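Local coordinates for protein 5-formyl-3-hydroxy-2-methylpyridine 4-carboxylate 5-dehydrogenase (Mesorhizobium japonicum MAFF 303099, PDB 4OM8) that oxidises 5-formyl-3-hydroxy-2-methylpyridine-4-carboxylate with NAD(+) in vitamin B6 degradation, and can also reduce the same aldehyde with NADH to 4-pyridoxic acid, at residues R132-H137 with Q159-I164. Residues are numbered along the deposited sequence; the frame is centred on the assembly and turned at random. Where two conformers were deposited one is given.
Sequences RMVGMH and QTVATI. With NAD (nicotinamide-adenine-dinucleotide), chain C.
Val134 and Met136 of strand 133-137 face Thr160, Val161 and Ile164 of helix 158-170; the axes of 133-137 and 159-164 come within 8.7 Å of each other, their directions 39° apart. Alternation along the strand turns these two side chains to the helix. Val134, short and branched, suits the middle of the contact: its CB lies 3.7 Å from Thr160 CG2, its side chain and that of Ile164 run past each other in opposite directions with their CG1 atoms 4.1 Å apart, and CG2 meets Val161 CG2. Thr160 is amphipathic. Chi1 of -61° sets OG1 beside the backbone N and swings the methyl CG2 to the far side of CB from that nitrogen, towards Val134, while OG1, 3.6 Å from Arg132 CA, is hydrogen-bonded to Glu131 O, so the hydroxyl is satisfied in a buried place. Further along, the methylene CG of the unbranched Met136 chain approaches Ile164 CG2 at 4.1 Å, crossing the branched isoleucine at a slant. The Arg132 side chain leads off instead to the carbonyls of Ser128, Gly106 and Thr109. At the strand's C-terminal end His137, inferred to be important for catalysis, brings NE2 to 3.7 Å from NAD C5N; NE2 is hydrogen-bonded to Ser116 OG and ND1 to Glu149 OE1. The helix thus packs on a strand parallel to 110-113 and antiparallel to 147-151, in the mixed-sheet part of the 3-hydroxyacyl-CoA dehydrogenase family's NAD-binding Rossmann domain.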
loop_
_atom_site.group_PDB
_atom_site.type_symbol
_atom_site.label_atom_id
_atom_site.label_comp_id
_atom_site.label_asym_id
_atom_site.label_seq_id
_atom_site.Cartn_x
_atom_site.Cartn_y
_atom_site.Cartn_z
ATOM N N ARG A 132 5.005 -13.526 -30.677
ATOM C CA ARG A 132 3.607 -13.344 -30.284
ATOM C C ARG A 132 3.335 -13.905 -28.883
ATOM O O ARG A 132 2.168 -14.069 -28.485
ATOM C CB ARG A 132 2.640 -13.977 -31.310
ATOM C CG ARG A 132 2.962 -15.398 -31.808
ATOM C CD ARG A 132 2.813 -16.499 -30.732
ATOM N NE ARG A 132 3.202 -17.793 -31.303
ATOM C CZ ARG A 132 2.361 -18.609 -31.935
ATOM N NH1 ARG A 132 1.075 -18.290 -32.048
ATOM N NH2 ARG A 132 2.809 -19.752 -32.455
ATOM N N MET A 133 4.398 -14.201 -28.139
ATOM C CA MET A 133 4.237 -14.591 -26.737
ATOM C C MET A 133 4.653 -13.449 -25.825
ATOM O O MET A 133 5.645 -12.772 -26.068
ATOM C CB MET A 133 5.034 -15.843 -26.387
ATOM C CG MET A 133 5.036 -16.106 -24.878
ATOM S SD MET A 133 5.627 -17.723 -24.395
ATOM C CE MET A 133 4.238 -18.747 -24.850
ATOM N N VAL A 134 3.869 -13.242 -24.773
ATOM C CA VAL A 134 3.996 -12.070 -23.919
ATOM C C VAL A 134 3.505 -12.408 -22.524
ATOM O O VAL A 134 2.730 -13.356 -22.345
ATOM C CB VAL A 134 3.169 -10.895 -24.518
ATOM C CG1 VAL A 134 1.673 -11.223 -24.526
ATOM C CG2 VAL A 134 3.432 -9.576 -23.806
ATOM N N GLY A 135 3.951 -11.647 -21.532
ATOM C CA GLY A 135 3.368 -11.758 -20.210
ATOM C C GLY A 135 2.130 -10.895 -20.084
ATOM O O GLY A 135 2.121 -9.744 -20.518
ATOM N N MET A 136 1.064 -11.474 -19.534
ATOM C CA MET A 136 -0.149 -10.738 -19.199
ATOM C C MET A 136 -0.469 -11.124 -17.765
ATOM O O MET A 136 -1.116 -12.141 -17.508
ATOM C CB MET A 136 -1.298 -11.090 -20.148
ATOM C CG MET A 136 -2.561 -10.282 -19.945
ATOM S SD MET A 136 -3.907 -11.037 -20.883
ATOM C CE MET A 136 -5.125 -9.713 -20.842
ATOM N N HIS A 137 0.024 -10.318 -16.829
ATOM C CA HIS A 137 0.053 -10.721 -15.437
ATOM C C HIS A 137 -1.068 -10.047 -14.658
ATOM O O HIS A 137 -1.014 -8.855 -14.374
ATOM C CB HIS A 137 1.415 -10.392 -14.830
ATOM C CG HIS A 137 1.527 -10.743 -13.386
ATOM N ND1 HIS A 137 1.704 -9.788 -12.410
ATOM C CD2 HIS A 137 1.478 -11.937 -12.748
ATOM C CE1 HIS A 137 1.769 -10.379 -11.230
ATOM N NE2 HIS A 137 1.641 -11.683 -11.406
ATOM N N GLN A 159 4.564 -4.906 -31.245
ATOM C CA GLN A 159 3.163 -4.981 -31.659
ATOM C C GLN A 159 2.330 -5.892 -30.749
ATOM O O GLN A 159 1.158 -5.638 -30.507
ATOM C CB GLN A 159 3.067 -5.478 -33.104
ATOM C CG GLN A 159 3.573 -4.485 -34.154
ATOM C CD GLN A 159 5.091 -4.355 -34.182
ATOM O OE1 GLN A 159 5.817 -5.224 -33.687
ATOM N NE2 GLN A 159 5.579 -3.260 -34.762
ATOM N N THR A 160 2.948 -6.948 -30.236
ATOM C CA THR A 160 2.253 -7.876 -29.352
ATOM C C THR A 160 1.895 -7.183 -28.049
ATOM O O THR A 160 0.763 -7.281 -27.549
ATOM C CB THR A 160 3.117 -9.111 -29.083
ATOM O OG1 THR A 160 3.368 -9.766 -30.337
ATOM C CG2 THR A 160 2.431 -10.078 -28.102
ATOM N N VAL A 161 2.869 -6.454 -27.515
ATOM C CA VAL A 161 2.650 -5.682 -26.301
ATOM C C VAL A 161 1.558 -4.642 -26.522
ATOM O O VAL A 161 0.638 -4.510 -25.706
ATOM C CB VAL A 161 3.956 -4.999 -25.834
ATOM C CG1 VAL A 161 3.694 -4.039 -24.696
ATOM C CG2 VAL A 161 4.995 -6.047 -25.421
ATOM N N ALA A 162 1.629 -3.925 -27.639
ATOM C CA ALA A 162 0.624 -2.899 -27.896
ATOM C C ALA A 162 -0.776 -3.502 -28.042
ATOM O O ALA A 162 -1.736 -2.950 -27.533
ATOM C CB ALA A 162 0.987 -2.105 -29.127
ATOM N N THR A 163 -0.877 -4.646 -28.707
ATOM C CA THR A 163 -2.182 -5.272 -28.927
ATOM C C THR A 163 -2.836 -5.708 -27.613
ATOM O O THR A 163 -4.032 -5.517 -27.418
ATOM C CB THR A 163 -2.066 -6.483 -29.869
ATOM O OG1 THR A 163 -1.610 -6.042 -31.157
ATOM C CG2 THR A 163 -3.427 -7.176 -30.032
ATOM N N ILE A 164 -2.050 -6.292 -26.709
ATOM C CA ILE A 164 -2.595 -6.700 -25.414
ATOM C C ILE A 164 -2.893 -5.480 -24.527
ATOM O O ILE A 164 -3.922 -5.440 -23.852
ATOM C CB ILE A 164 -1.635 -7.686 -24.716
ATOM C CG1 ILE A 164 -1.557 -8.982 -25.529
ATOM C CG2 ILE A 164 -2.056 -7.958 -23.273
ATOM C CD1 ILE A 164 -2.902 -9.675 -25.739
HETATM P PA NAD C . -3.719 -22.769 -9.259
HETATM O O1A NAD C . -2.766 -23.827 -8.730
HETATM O O2A NAD C . -4.842 -22.237 -8.382
HETATM O O5B NAD C . -4.376 -23.340 -10.613
HETATM C C5B NAD C . -3.604 -24.014 -11.608
HETATM C C4B NAD C . -4.567 -24.803 -12.481
HETATM O O4B NAD C . -3.872 -25.306 -13.623
HETATM C C3B NAD C . -5.142 -26.003 -11.728
HETATM O O3B NAD C . -6.575 -25.959 -11.744
HETATM C C2B NAD C . -4.595 -27.204 -12.489
HETATM O O2B NAD C . -5.470 -28.342 -12.516
HETATM C C1B NAD C . -4.394 -26.620 -13.873
HETATM N N9A NAD C . -3.456 -27.342 -14.750
HETATM C C8A NAD C . -2.331 -27.993 -14.407
HETATM N N7A NAD C . -1.723 -28.507 -15.505
HETATM C C5A NAD C . -2.466 -28.177 -16.575
HETATM C C6A NAD C . -2.404 -28.399 -18.030
HETATM N N6A NAD C . -1.389 -29.099 -18.594
HETATM N N1A NAD C . -3.397 -27.881 -18.786
HETATM C C2A NAD C . -4.415 -27.188 -18.248
HETATM N N3A NAD C . -4.535 -26.949 -16.932
HETATM C C4A NAD C . -3.608 -27.416 -16.068
HETATM O O3 NAD C . -2.800 -21.586 -9.855
HETATM P PN NAD C . -3.160 -20.018 -9.905
HETATM O O1N NAD C . -2.963 -19.410 -8.529
HETATM O O2N NAD C . -4.464 -19.765 -10.627
HETATM O O5D NAD C . -1.974 -19.463 -10.830
HETATM C C5D NAD C . -1.850 -19.843 -12.207
HETATM C C4D NAD C . -0.725 -19.011 -12.813
HETATM O O4D NAD C . -1.030 -17.639 -12.580
HETATM C C3D NAD C . 0.617 -19.262 -12.146
HETATM O O3D NAD C . 1.627 -19.029 -13.132
HETATM C C2D NAD C . 0.717 -18.174 -11.094
HETATM O O2D NAD C . 2.073 -17.807 -10.822
HETATM C C1D NAD C . -0.013 -17.028 -11.774
HETATM N N1N NAD C . -0.627 -16.051 -10.861
HETATM C C2N NAD C . -1.121 -16.395 -9.653
HETATM C C3N NAD C . -1.712 -15.425 -8.840
HETATM C C7N NAD C . -2.249 -15.732 -7.466
HETATM O O7N NAD C . -2.659 -16.843 -7.167
HETATM N N7N NAD C . -2.237 -14.738 -6.580
HETATM C C4N NAD C . -1.793 -14.111 -9.284
HETATM C C5N NAD C . -1.288 -13.792 -10.537
HETATM C C6N NAD C . -0.717 -14.792 -11.310
#